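Local coordinates for protein hydroquinone dioxygenase large subunit (Pseudomonas sp., PDB 4ZXA) that probably catalyses, with a small subunit and a divalent iron, the ring-opening oxidation of hydroquinone as a two-subunit cupin-type dioxygenase, at residues 35-40 with 46-51; 57-62 with 87-92; 68-73 with 130-135; 168-173 with 181-186. One frame throughout, in Å; residues are numbered along the deposited sequence.

Contact 1: 35-40 with 46-51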
loop_
_atom_site.group_PDB
_atom_site.type_symbol
_atom_site.label_atom_id
_atom_site.label_comp_id
_atom_site.label_asym_id
_atom_site.label_seq_id
_atom_site.Cartn_x
_atom_site.Cartn_y
_atom_site.Cartn_z
ATOM N N GLY E 35 -17.557 6.234 -19.512
ATOM C CA GLY E 35 -18.838 5.578 -19.342
ATOM C C GLY E 35 -19.368 5.994 -17.992
ATOM O O GLY E 35 -19.457 7.178 -17.694
ATOM N N ALA E 36 -19.685 5.027 -17.149
ATOM C CA ALA E 36 -20.330 5.339 -15.884
ATOM C C ALA E 36 -19.342 5.587 -14.755
ATOM O O ALA E 36 -19.763 5.822 -13.617
ATOM C CB ALA E 36 -21.321 4.235 -15.498
ATOM N N PHE E 37 -18.044 5.530 -15.061
ATOM C CA PHE E 37 -17.006 5.749 -14.052
ATOM C C PHE E 37 -16.654 7.224 -13.953
ATOM O O PHE E 37 -16.580 7.920 -14.954
ATOM C CB PHE E 37 -15.711 4.974 -14.386
ATOM C CG PHE E 37 -15.799 3.498 -14.163
ATOM C CD1 PHE E 37 -15.696 2.970 -12.899
ATOM C CD2 PHE E 37 -15.969 2.633 -15.225
ATOM C CE1 PHE E 37 -15.772 1.603 -12.689
ATOM C CE2 PHE E 37 -16.049 1.275 -15.019
ATOM C CZ PHE E 37 -15.950 0.763 -13.745
ATOM N N GLU E 38 -16.391 7.689 -12.744
ATOM C CA GLU E 38 -15.822 9.008 -12.565
ATOM C C GLU E 38 -14.467 8.894 -11.899
ATOM O O GLU E 38 -14.340 8.330 -10.808
ATOM C CB GLU E 38 -16.725 9.880 -11.704
ATOM C CG GLU E 38 -16.966 11.245 -12.298
ATOM C CD GLU E 38 -16.796 12.364 -11.298
ATOM O OE1 GLU E 38 -16.128 12.150 -10.256
ATOM O OE2 GLU E 38 -17.335 13.464 -11.559
ATOM N N LEU E 39 -13.455 9.435 -12.563
ATOM C CA LEU E 39 -12.111 9.449 -12.019
ATOM C C LEU E 39 -11.647 10.864 -11.632
ATOM O O LEU E 39 -11.564 11.757 -12.488
ATOM C CB LEU E 39 -11.144 8.823 -13.026
ATOM C CG LEU E 39 -11.552 7.404 -13.420
ATOM C CD1 LEU E 39 -12.390 7.407 -14.682
ATOM C CD2 LEU E 39 -10.309 6.534 -13.593
ATOM N N SER E 40 -11.341 11.061 -10.348
ATOM C CA SER E 40 -10.787 12.329 -9.885
ATOM C C SER E 40 -9.649 12.071 -8.919
ATOM O O SER E 40 -9.528 10.973 -8.387
ATOM C CB SER E 40 -11.855 13.149 -9.174
ATOM O OG SER E 40 -12.174 12.559 -7.930
ATOM N N ALA E 46 -6.226 9.141 -5.719
ATOM C CA ALA E 46 -7.110 8.942 -6.853
ATOM C C ALA E 46 -8.425 8.406 -6.300
ATOM O O ALA E 46 -8.442 7.621 -5.344
ATOM C CB ALA E 46 -6.509 7.954 -7.839
ATOM N N ARG E 47 -9.528 8.832 -6.894
ATOM C CA ARG E 47 -10.827 8.390 -6.443
ATOM C C ARG E 47 -11.669 7.938 -7.616
ATOM O O ARG E 47 -11.794 8.653 -8.602
ATOM C CB ARG E 47 -11.528 9.519 -5.708
ATOM C CG ARG E 47 -12.965 9.184 -5.335
ATOM C CD ARG E 47 -13.629 10.380 -4.720
ATOM N NE ARG E 47 -14.968 10.071 -4.264
ATOM C CZ ARG E 47 -15.937 10.974 -4.179
ATOM N NH1 ARG E 47 -15.693 12.230 -4.532
ATOM N NH2 ARG E 47 -17.146 10.620 -3.753
ATOM N N ILE E 48 -12.254 6.751 -7.496
ATOM C CA ILE E 48 -13.062 6.178 -8.561
ATOM C C ILE E 48 -14.467 6.003 -8.058
ATOM O O ILE E 48 -14.662 5.411 -7.009
ATOM C CB ILE E 48 -12.544 4.783 -8.974
ATOM C CG1 ILE E 48 -11.054 4.846 -9.295
ATOM C CG2 ILE E 48 -13.332 4.238 -10.178
ATOM C CD1 ILE E 48 -10.773 5.793 -10.425
ATOM N N THR E 49 -15.449 6.502 -8.805
ATOM C CA THR E 49 -16.843 6.248 -8.466
ATOM C C THR E 49 -17.533 5.445 -9.561
ATOM O O THR E 49 -17.087 5.437 -10.707
ATOM C CB THR E 49 -17.642 7.547 -8.193
ATOM O OG1 THR E 49 -17.720 8.337 -9.385
ATOM C CG2 THR E 49 -16.998 8.356 -7.085
ATOM N N TRP E 50 -18.618 4.768 -9.200
ATOM C CA TRP E 50 -19.348 3.922 -10.131
ATOM C C TRP E 50 -20.707 3.572 -9.535
ATOM O O TRP E 50 -20.857 3.506 -8.315
ATOM C CB TRP E 50 -18.563 2.637 -10.427
ATOM C CG TRP E 50 -18.471 1.710 -9.250
ATOM C CD1 TRP E 50 -19.378 0.753 -8.890
ATOM C CD2 TRP E 50 -17.421 1.652 -8.270
ATOM N NE1 TRP E 50 -18.954 0.097 -7.756
ATOM C CE2 TRP E 50 -17.758 0.630 -7.355
ATOM C CE3 TRP E 50 -16.223 2.360 -8.084
ATOM C CZ2 TRP E 50 -16.950 0.302 -6.265
ATOM C CZ3 TRP E 50 -15.414 2.030 -6.996
ATOM C CH2 TRP E 50 -15.780 1.011 -6.104
ATOM N N PRO E 51 -21.708 3.349 -10.399
ATOM C CA PRO E 51 -23.059 2.984 -9.961
ATOM C C PRO E 51 -23.146 1.529 -9.509
ATOM O O PRO E 51 -22.551 0.658 -10.154
ATOM C CB PRO E 51 -23.888 3.160 -11.233
ATOM C CG PRO E 51 -22.905 2.943 -12.344
ATOM C CD PRO E 51 -21.633 3.556 -11.856
HETATM O O HOH W 1 -20.184 7.446 -11.024
HETATM O O HOH W 2 -14.267 10.475 -8.275
#

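Contact 2: 57-62 with 87-92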
loop_
_atom_site.group_PDB
_atom_site.type_symbol
_atom_site.label_atom_id
_atom_site.label_comp_id
_atom_site.label_asym_id
_atom_site.label_seq_id
_atom_site.Cartn_x
_atom_site.Cartn_y
_atom_site.Cartn_z
ATOM N N ARG E 57 -20.926 4.369 -5.776
ATOM C CA ARG E 57 -19.923 3.773 -4.908
ATOM C C ARG E 57 -18.565 4.457 -5.125
ATOM O O ARG E 57 -18.266 4.933 -6.218
ATOM C CB ARG E 57 -19.813 2.266 -5.163
ATOM C CG ARG E 57 -21.132 1.553 -5.426
ATOM C CD ARG E 57 -22.247 1.985 -4.472
ATOM N NE ARG E 57 -22.280 1.242 -3.217
ATOM C CZ ARG E 57 -23.348 0.588 -2.759
ATOM N NH1 ARG E 57 -24.481 0.567 -3.447
ATOM N NH2 ARG E 57 -23.287 -0.047 -1.598
ATOM N N SER E 58 -17.739 4.504 -4.088
ATOM C CA SER E 58 -16.432 5.139 -4.219
ATOM C C SER E 58 -15.297 4.281 -3.702
ATOM O O SER E 58 -15.498 3.350 -2.920
ATOM C CB SER E 58 -16.407 6.486 -3.498
ATOM O OG SER E 58 -17.501 7.274 -3.905
ATOM N N HIS E 59 -14.091 4.627 -4.132
ATOM C CA HIS E 59 -12.903 3.946 -3.666
ATOM C C HIS E 59 -11.652 4.819 -3.828
ATOM O O HIS E 59 -11.442 5.453 -4.864
ATOM C CB HIS E 59 -12.760 2.610 -4.386
ATOM C CG HIS E 59 -11.541 1.847 -3.990
ATOM N ND1 HIS E 59 -11.428 1.210 -2.775
ATOM C CD2 HIS E 59 -10.377 1.623 -4.644
ATOM C CE1 HIS E 59 -10.253 0.618 -2.698
ATOM N NE2 HIS E 59 -9.596 0.849 -3.820
ATOM N N LEU E 60 -10.832 4.863 -2.788
ATOM C CA LEU E 60 -9.630 5.675 -2.821
ATOM C C LEU E 60 -8.395 4.814 -3.055
ATOM O O LEU E 60 -8.275 3.712 -2.517
ATOM C CB LEU E 60 -9.463 6.455 -1.514
ATOM C CG LEU E 60 -10.085 7.841 -1.311
ATOM C CD1 LEU E 60 -10.979 8.273 -2.473
ATOM C CD2 LEU E 60 -10.834 7.878 0.012
ATOM N N ILE E 61 -7.484 5.333 -3.868
ATOM C CA ILE E 61 -6.171 4.748 -4.033
ATOM C C ILE E 61 -5.134 5.867 -3.954
ATOM O O ILE E 61 -5.258 6.874 -4.650
ATOM C CB ILE E 61 -6.056 4.017 -5.381
ATOM C CG1 ILE E 61 -7.163 2.970 -5.511
ATOM C CG2 ILE E 61 -4.692 3.391 -5.536
ATOM C CD1 ILE E 61 -7.254 2.353 -6.893
ATOM N N PRO E 62 -4.118 5.703 -3.096
ATOM C CA PRO E 62 -3.015 6.676 -2.982
ATOM C C PRO E 62 -2.471 7.024 -4.371
ATOM O O PRO E 62 -2.252 6.117 -5.175
ATOM C CB PRO E 62 -1.951 5.912 -2.193
ATOM C CG PRO E 62 -2.743 4.899 -1.393
ATOM C CD PRO E 62 -3.895 4.498 -2.279
ATOM N N HIS E 87 -7.030 -4.303 -5.001
ATOM C CA HIS E 87 -8.014 -5.372 -4.876
ATOM C C HIS E 87 -9.440 -4.962 -5.248
ATOM O O HIS E 87 -10.373 -5.756 -5.125
ATOM C CB HIS E 87 -7.957 -5.998 -3.481
ATOM C CG HIS E 87 -6.686 -6.739 -3.216
ATOM N ND1 HIS E 87 -5.561 -6.128 -2.706
ATOM C CD2 HIS E 87 -6.356 -8.037 -3.414
ATOM C CE1 HIS E 87 -4.593 -7.021 -2.592
ATOM N NE2 HIS E 87 -5.051 -8.187 -3.011
ATOM N N VAL E 88 -9.605 -3.727 -5.708
ATOM C CA VAL E 88 -10.909 -3.271 -6.171
ATOM C C VAL E 88 -10.912 -2.929 -7.659
ATOM O O VAL E 88 -11.805 -3.344 -8.384
ATOM C CB VAL E 88 -11.386 -2.055 -5.355
ATOM C CG1 VAL E 88 -12.699 -1.531 -5.889
ATOM C CG2 VAL E 88 -11.517 -2.446 -3.896
ATOM N N ILE E 89 -9.901 -2.192 -8.110
ATOM C CA ILE E 89 -9.898 -1.598 -9.441
ATOM C C ILE E 89 -8.965 -2.294 -10.421
ATOM O O ILE E 89 -7.824 -2.588 -10.096
ATOM C CB ILE E 89 -9.490 -0.111 -9.370
ATOM C CG1 ILE E 89 -10.499 0.678 -8.534
ATOM C CG2 ILE E 89 -9.382 0.464 -10.758
ATOM C CD1 ILE E 89 -11.906 0.712 -9.133
ATOM N N GLY E 90 -9.446 -2.536 -11.635
ATOM C CA GLY E 90 -8.660 -3.264 -12.609
ATOM C C GLY E 90 -9.230 -3.285 -14.015
ATOM O O GLY E 90 -10.355 -2.845 -14.264
ATOM N N THR E 91 -8.434 -3.792 -14.950
ATOM C CA THR E 91 -8.863 -3.938 -16.325
ATOM C C THR E 91 -8.600 -5.348 -16.818
ATOM O O THR E 91 -7.720 -6.046 -16.316
ATOM C CB THR E 91 -8.171 -2.930 -17.242
ATOM O OG1 THR E 91 -6.768 -2.965 -17.016
ATOM C CG2 THR E 91 -8.657 -1.535 -16.942
ATOM N N ARG E 92 -9.384 -5.777 -17.791
ATOM C CA ARG E 92 -9.195 -7.086 -18.378
ATOM C C ARG E 92 -9.098 -6.781 -19.840
ATOM O O ARG E 92 -10.000 -6.176 -20.397
ATOM C CB ARG E 92 -10.407 -7.977 -18.100
ATOM C CG ARG E 92 -10.099 -9.468 -18.024
ATOM C CD ARG E 92 -9.568 -10.046 -19.346
ATOM N NE ARG E 92 -9.615 -11.511 -19.325
ATOM C CZ ARG E 92 -9.135 -12.307 -20.280
ATOM N NH1 ARG E 92 -8.540 -11.792 -21.346
ATOM N NH2 ARG E 92 -9.247 -13.621 -20.162
#

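Contact 3: 68-73 with 130-135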
loop_
_atom_site.group_PDB
_atom_site.type_symbol
_atom_site.label_atom_id
_atom_site.label_comp_id
_atom_site.label_asym_id
_atom_site.label_seq_id
_atom_site.Cartn_x
_atom_site.Cartn_y
_atom_site.Cartn_z
ATOM N N ARG E 68 1.491 4.784 -10.837
ATOM C CA ARG E 68 2.406 3.739 -11.290
ATOM C C ARG E 68 1.610 2.649 -12.008
ATOM O O ARG E 68 2.029 2.137 -13.063
ATOM C CB ARG E 68 3.192 3.131 -10.126
ATOM C CG ARG E 68 4.048 4.114 -9.350
ATOM C CD ARG E 68 5.003 3.393 -8.396
ATOM N NE ARG E 68 5.558 4.315 -7.408
ATOM C CZ ARG E 68 5.139 4.409 -6.149
ATOM N NH1 ARG E 68 4.166 3.619 -5.699
ATOM N NH2 ARG E 68 5.706 5.292 -5.339
ATOM N N ALA E 69 0.448 2.311 -11.452
ATOM C CA ALA E 69 -0.378 1.244 -12.019
ATOM C C ALA E 69 -0.894 1.614 -13.394
ATOM O O ALA E 69 -0.780 0.830 -14.326
ATOM C CB ALA E 69 -1.539 0.906 -11.101
ATOM N N MET E 70 -1.445 2.817 -13.527
ATOM C CA MET E 70 -2.053 3.232 -14.789
ATOM C C MET E 70 -0.970 3.415 -15.822
ATOM O O MET E 70 -1.173 3.145 -17.014
ATOM C CB MET E 70 -2.860 4.533 -14.647
ATOM C CG MET E 70 -3.404 5.043 -15.984
ATOM S SD MET E 70 -4.667 6.321 -15.814
ATOM C CE MET E 70 -6.011 5.336 -15.116
ATOM N N MET E 71 0.189 3.867 -15.353
ATOM C CA MET E 71 1.347 4.010 -16.231
ATOM C C MET E 71 1.699 2.678 -16.858
ATOM O O MET E 71 2.022 2.632 -18.037
ATOM C CB MET E 71 2.558 4.538 -15.481
ATOM C CG MET E 71 3.770 4.698 -16.364
ATOM S SD MET E 71 3.700 6.164 -17.391
ATOM C CE MET E 71 3.549 5.466 -19.040
ATOM N N ARG E 72 1.639 1.594 -16.082
ATOM C CA ARG E 72 1.943 0.286 -16.650
ATOM C C ARG E 72 0.849 -0.101 -17.634
ATOM O O ARG E 72 1.145 -0.540 -18.745
ATOM C CB ARG E 72 2.146 -0.807 -15.575
ATOM C CG ARG E 72 3.361 -0.586 -14.630
ATOM C CD ARG E 72 4.580 -0.152 -15.414
ATOM N NE ARG E 72 5.786 0.052 -14.615
ATOM C CZ ARG E 72 5.978 1.079 -13.786
ATOM N NH1 ARG E 72 5.018 1.981 -13.592
ATOM N NH2 ARG E 72 7.123 1.194 -13.132
ATOM N N ASP E 73 -0.411 0.089 -17.238
ATOM C CA ASP E 73 -1.529 -0.322 -18.089
ATOM C C ASP E 73 -1.465 0.361 -19.450
ATOM O O ASP E 73 -1.788 -0.243 -20.474
ATOM C CB ASP E 73 -2.884 -0.042 -17.432
ATOM C CG ASP E 73 -3.879 -1.179 -17.627
ATOM O OD1 ASP E 73 -3.559 -2.179 -18.321
ATOM O OD2 ASP E 73 -4.994 -1.074 -17.076
ATOM N N LYS E 130 -4.286 8.057 -20.982
ATOM C CA LYS E 130 -3.131 8.911 -21.277
ATOM C C LYS E 130 -3.397 10.313 -20.777
ATOM O O LYS E 130 -2.505 10.981 -20.268
ATOM C CB LYS E 130 -2.843 8.938 -22.775
ATOM C CG LYS E 130 -2.311 7.613 -23.321
ATOM C CD LYS E 130 -1.659 7.787 -24.680
ATOM C CE LYS E 130 -1.013 6.492 -25.137
ATOM N NZ LYS E 130 -0.070 6.683 -26.282
ATOM N N ALA E 131 -4.649 10.748 -20.913
ATOM C CA ALA E 131 -5.040 12.085 -20.502
ATOM C C ALA E 131 -4.993 12.213 -18.982
ATOM O O ALA E 131 -4.641 13.278 -18.445
ATOM C CB ALA E 131 -6.438 12.431 -21.041
ATOM N N ILE E 132 -5.340 11.133 -18.286
ATOM C CA ILE E 132 -5.268 11.134 -16.828
ATOM C C ILE E 132 -3.811 11.231 -16.344
ATOM O O ILE E 132 -3.489 12.068 -15.496
ATOM C CB ILE E 132 -5.997 9.919 -16.208
ATOM C CG1 ILE E 132 -7.506 10.023 -16.450
ATOM C CG2 ILE E 132 -5.719 9.827 -14.706
ATOM C CD1 ILE E 132 -8.253 8.753 -16.168
ATOM N N LEU E 133 -2.930 10.397 -16.892
ATOM C CA LEU E 133 -1.513 10.467 -16.536
ATOM C C LEU E 133 -0.982 11.878 -16.763
ATOM O O LEU E 133 -0.325 12.453 -15.897
ATOM C CB LEU E 133 -0.675 9.460 -17.335
ATOM C CG LEU E 133 -0.853 7.971 -17.057
ATOM C CD1 LEU E 133 -0.189 7.144 -18.170
ATOM C CD2 LEU E 133 -0.284 7.613 -15.686
ATOM N N ARG E 134 -1.270 12.427 -17.934
ATOM C CA ARG E 134 -0.803 13.761 -18.281
ATOM C C ARG E 134 -1.214 14.748 -17.207
ATOM O O ARG E 134 -0.389 15.501 -16.694
ATOM C CB ARG E 134 -1.360 14.189 -19.643
ATOM C CG ARG E 134 -0.682 15.414 -20.245
ATOM C CD ARG E 134 -1.230 15.734 -21.644
ATOM N NE ARG E 134 -0.509 16.846 -22.267
ATOM C CZ ARG E 134 0.286 16.734 -23.332
ATOM N NH1 ARG E 134 0.467 15.556 -23.931
ATOM N NH2 ARG E 134 0.898 17.811 -23.809
ATOM N N ASP E 135 -2.492 14.728 -16.846
ATOM C CA ASP E 135 -3.005 15.710 -15.909
ATOM C C ASP E 135 -2.569 15.474 -14.448
ATOM O O ASP E 135 -2.253 16.425 -13.738
ATOM C CB ASP E 135 -4.524 15.819 -16.027
ATOM C CG ASP E 135 -5.086 16.988 -15.223
ATOM O OD1 ASP E 135 -4.871 18.150 -15.636
ATOM O OD2 ASP E 135 -5.735 16.747 -14.178
#

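Contact 4: 168-173 with 181-186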
loop_
_atom_site.group_PDB
_atom_site.type_symbol
_atom_site.label_atom_id
_atom_site.label_comp_id
_atom_site.label_asym_id
_atom_site.label_seq_id
_atom_site.Cartn_x
_atom_site.Cartn_y
_atom_site.Cartn_z
ATOM N N PHE E 168 8.921 7.599 -26.067
ATOM C CA PHE E 168 8.852 7.085 -27.429
ATOM C C PHE E 168 9.883 5.981 -27.574
ATOM O O PHE E 168 11.045 6.149 -27.187
ATOM C CB PHE E 168 9.145 8.202 -28.429
ATOM C CG PHE E 168 9.093 7.769 -29.865
ATOM C CD1 PHE E 168 10.196 7.179 -30.470
ATOM C CD2 PHE E 168 7.950 7.969 -30.618
ATOM C CE1 PHE E 168 10.153 6.788 -31.791
ATOM C CE2 PHE E 168 7.904 7.584 -31.943
ATOM C CZ PHE E 168 9.002 6.994 -32.531
ATOM N N ARG E 169 9.464 4.848 -28.126
ATOM C CA ARG E 169 10.376 3.725 -28.300
ATOM C C ARG E 169 10.292 3.171 -29.714
ATOM O O ARG E 169 9.213 2.828 -30.183
ATOM C CB ARG E 169 10.061 2.617 -27.279
ATOM C CG ARG E 169 10.091 3.056 -25.802
ATOM C CD ARG E 169 9.155 2.179 -24.935
ATOM N NE ARG E 169 9.009 2.668 -23.557
ATOM C CZ ARG E 169 7.947 2.445 -22.777
ATOM N NH1 ARG E 169 6.905 1.738 -23.215
ATOM N NH2 ARG E 169 7.928 2.938 -21.546
ATOM N N ILE E 170 11.426 3.075 -30.397
ATOM C CA ILE E 170 11.452 2.317 -31.640
ATOM C C ILE E 170 11.217 0.839 -31.319
ATOM O O ILE E 170 11.892 0.269 -30.473
ATOM C CB ILE E 170 12.797 2.448 -32.378
ATOM C CG1 ILE E 170 12.965 3.847 -32.956
ATOM C CG2 ILE E 170 12.896 1.406 -33.492
ATOM C CD1 ILE E 170 14.309 4.073 -33.621
ATOM N N ALA E 171 10.255 0.226 -31.990
ATOM C CA ALA E 171 9.977 -1.189 -31.791
ATOM C C ALA E 171 11.142 -2.053 -32.264
ATOM O O ALA E 171 11.759 -1.774 -33.282
ATOM C CB ALA E 171 8.689 -1.590 -32.526
ATOM N N THR E 172 11.431 -3.115 -31.532
ATOM C CA THR E 172 12.450 -4.054 -31.975
ATOM C C THR E 172 11.915 -4.982 -33.065
ATOM O O THR E 172 11.021 -5.792 -32.807
ATOM C CB THR E 172 12.952 -4.930 -30.816
ATOM O OG1 THR E 172 13.341 -4.104 -29.722
ATOM C CG2 THR E 172 14.143 -5.755 -31.266
ATOM N N LYS E 173 12.480 -4.892 -34.268
ATOM C CA LYS E 173 12.146 -5.837 -35.336
ATOM C C LYS E 173 12.867 -7.186 -35.211
ATOM O O LYS E 173 12.269 -8.247 -35.414
ATOM C CB LYS E 173 12.425 -5.250 -36.719
ATOM C CG LYS E 173 12.230 -6.303 -37.816
ATOM C CD LYS E 173 12.402 -5.751 -39.214
ATOM C CE LYS E 173 13.805 -5.252 -39.446
ATOM N NZ LYS E 173 13.917 -4.613 -40.792
ATOM N N ASP E 181 16.978 -1.079 -36.867
ATOM C CA ASP E 181 16.286 -1.613 -35.697
ATOM C C ASP E 181 16.378 -0.682 -34.489
ATOM O O ASP E 181 16.942 0.411 -34.579
ATOM C CB ASP E 181 16.868 -2.991 -35.360
ATOM C CG ASP E 181 15.817 -3.968 -34.886
ATOM O OD1 ASP E 181 15.835 -5.140 -35.344
ATOM O OD2 ASP E 181 14.973 -3.562 -34.053
ATOM N N SER E 182 15.835 -1.128 -33.357
ATOM C CA SER E 182 15.848 -0.333 -32.127
ATOM C C SER E 182 17.270 -0.143 -31.638
ATOM O O SER E 182 18.090 -1.045 -31.741
ATOM C CB SER E 182 15.004 -0.983 -31.031
ATOM O OG SER E 182 15.575 -2.203 -30.603
ATOM N N PRO E 183 17.563 1.040 -31.098
ATOM C CA PRO E 183 18.943 1.445 -30.822
ATOM C C PRO E 183 19.475 0.812 -29.550
ATOM O O PRO E 183 18.684 0.369 -28.713
ATOM C CB PRO E 183 18.804 2.952 -30.599
ATOM C CG PRO E 183 17.467 3.075 -29.949
ATOM C CD PRO E 183 16.596 2.062 -30.668
ATOM N N LEU E 184 20.798 0.789 -29.405
ATOM C CA LEU E 184 21.405 0.454 -28.119
ATOM C C LEU E 184 21.286 1.678 -27.210
ATOM O O LEU E 184 20.612 2.649 -27.562
ATOM C CB LEU E 184 22.862 -0.004 -28.293
ATOM C CG LEU E 184 23.101 -1.238 -29.199
ATOM C CD1 LEU E 184 24.580 -1.503 -29.420
ATOM C CD2 LEU E 184 22.415 -2.505 -28.676
ATOM N N ARG E 185 21.932 1.649 -26.050
ATOM C CA ARG E 185 21.711 2.704 -25.065
ATOM C C ARG E 185 22.999 3.410 -24.627
ATOM O O ARG E 185 23.143 3.811 -23.462
ATOM C CB ARG E 185 20.960 2.135 -23.852
ATOM C CG ARG E 185 19.622 1.491 -24.199
ATOM C CD ARG E 185 18.825 1.108 -22.947
ATOM N NE ARG E 185 17.454 0.718 -23.271
ATOM C CZ ARG E 185 16.760 -0.199 -22.606
ATOM N NH1 ARG E 185 17.313 -0.839 -21.590
ATOM N NH2 ARG E 185 15.513 -0.483 -22.961
ATOM N N ASN E 186 23.937 3.570 -25.554
ATOM C CA ASN E 186 25.225 4.131 -25.175
ATOM C C ASN E 186 25.121 5.605 -24.763
ATOM O O ASN E 186 26.009 6.131 -24.108
ATOM C CB ASN E 186 26.276 3.913 -26.271
ATOM C CG ASN E 186 27.690 4.257 -25.808
ATOM O OD1 ASN E 186 28.259 3.601 -24.922
ATOM N ND2 ASN E 186 28.266 5.289 -26.412
#

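Contact 1: 35-40 with 46-51
A beta hairpin joins 35-40 to 46-51 as neighbouring antiparallel strands, their short axes 4.7 Å apart at closest. Two hydrogen-bonded pairs hold the ladder. In the first, Thr49 N gives to Glu38 O, and Glu38 N gives back to Thr49 O. In the second, Ser40 N meets Arg47 O at 3.0 Å, and Arg47 N returns to Ser40 O at 2.6 Å. Leu39 and Ile48 form the non-hydrogen-bonded pair between them. Their side chains lie alongside each other, with Ile48 CD1 3.3 Å from Leu39 CD2. The Phe37 ring also works on this apolar side: its CD1 is 3.8 Å from Ile48 CG2, and its CE1 packs on Trp50 CB. Glu38, Ser40, Arg47 and Thr49 point to the other face. There Thr49 OG1 sits between its backbone N and carbonyl carbon (chi1 65°), a rotation that brings it beside Glu38 CB. One water links Thr49 OG1 to Ala36 O. A second water is hydrogen-bonded to Ser40 OG and Arg47 O. At the open end, Ala36 CB rests on Pro51 CD. Strand 32-34 pairs with the hairpin along 37-41, and strand 55-62 along 45-52. Helix 122-136 packs on Leu39, while Tyr116 of strand 116-121 meets the Phe37 ring edge-to-face.

Contact 2: 57-62 with 87-92
His59 is the first residue of strand 55-62 here to meet 87-92, and its imidazole lies against Val88. Its CG is turned opposite the backbone N (chi1 179°), which carries the ring out toward the second segment. Val88 CG2 stands over one ring face, 3.8 Å from the ring centroid and 22° off the normal, a CH-pi contact. Val88 CG2 is offset toward the rim, 3.5 Å from His59 CE1. Val88 CB and CG1 also approach the imidazole. Ile89 CG1 comes to 4.0 Å from His59 CD2, the two side chains running past one another. The polar end of the ring is held by Asp86, whose OD2 is hydrogen-bonded to NE2. The other oxygen of Asp86 takes the backbone N of both Val88 and Ile89. Two residues on, Ile61 also points toward the second segment. Its CD1 meets Ile89 CG1 at 4.0 Å, so Ile89 touches both His59 and Ile61. An alanine in place of His59 would probably leave Val88 without the ring it packs on and Asp86 OD2 without this partner. No hydrogen bond crosses between the segments. The strand and the start of strand 89-93 are therefore joined through side chains, and Asp86 supplies the polar link that probably fixes the imidazole's rotation.

Contact 3: 68-73 with 130-135
Met70, Met71, Ile132 and Leu133 make up this wholly apolar contact between two buried helix faces. The first kind of meeting involves thioether sulfur. Met70 SD lies 3.8 Å from Ile132 CG2, the side chains crossing at about a right angle. Met71 SD comes to 4.1 Å from Leu133 CD1. The second kind is carbon on carbon. Leu133 projects toward helix 63-75, and its CG meets Met70 CG at 4.0 Å. Its CD2 reaches the backbone of that helix, 3.8 Å from Met71 N. Met70 has CG opposite its backbone N (chi1 175°) and stays extended to SD, which carries the sulfur across to Ile132. Leu67, Val74 and Ile165 also pack round Leu133. On another side of helix 63-75, Arg72 gives hydrogen bonds to the carbonyls of Pro143, Thr229 and Trp230, the last a residue of the ligand pocket. The short axes pass 10.0 Å apart at -140°, an obliquely antiparallel helix pair with a hydrophobic interface.

Contact 4: 168-173 with 181-186
Asp181, Ser182 and Ile170 lose the most surface where these two loop segments meet. Asp181 is the polar centre. Its OD2 accepts two backbone N-H groups. Lys173 N arrives 2.8 Å from Asp181 OD2 on the syn side, 27° out of the carboxylate plane. Ser182 N reaches the anti lone pair of Asp181 OD2 at 2.7 Å. OD1 is bonded in turn to the backbone N of Arg174 and Met175. The carboxylate thus gathers three successive N-H groups, Lys173 to Met175, besides the one that follows it in the chain. Ser182 adds a bond between hydroxyls. Its OG, set between the backbone N and carbonyl carbon (chi1 67°), gives to Thr172 OG1 at 3.1 Å. Thr172 OG1 is also bonded to Val234 O. Ile170 supplies the apolar part. Its CG2 lies 3.7 Å from Ser182 CA. Its CB faces Pro183 CD at 4.2 Å. Lys173 carries its amino group to a salt bridge with Asp180. Were Asp181 an alanine, the N-H groups of Lys173, Arg174, Met175 and Ser182 would lose this acceptor, and the loop would probably be freer to shift. With no regular helix or strand in either segment, the shape here probably owes much to side-chain bonds to backbone. The several N-H donors would be expected to stabilise the charged carboxylate.

How the contacts relate
From the N terminus, contact 1 closes first, a local hairpin with five residues between its segments. Contact 2 then opens on the next strand of the same sheet, paired with 45-52, and closes across 24 residues onto strand 89-93 of the eight-stranded sheet. Contact 3 opens inside that loop and closes beyond it, so contacts 2 and 3 cross. Thr91 and Asp73 join them by a probable hydrogen bond. Contact 3 also returns to the hairpin, where Ile132 packs on Leu39. The first three contacts thus tie the N-terminal five-stranded sheet and the eight-stranded sheet to helices 63-75 and 122-136. Contact 4 follows in series, a short loop closure with its centre 23 Å from that of contact 3.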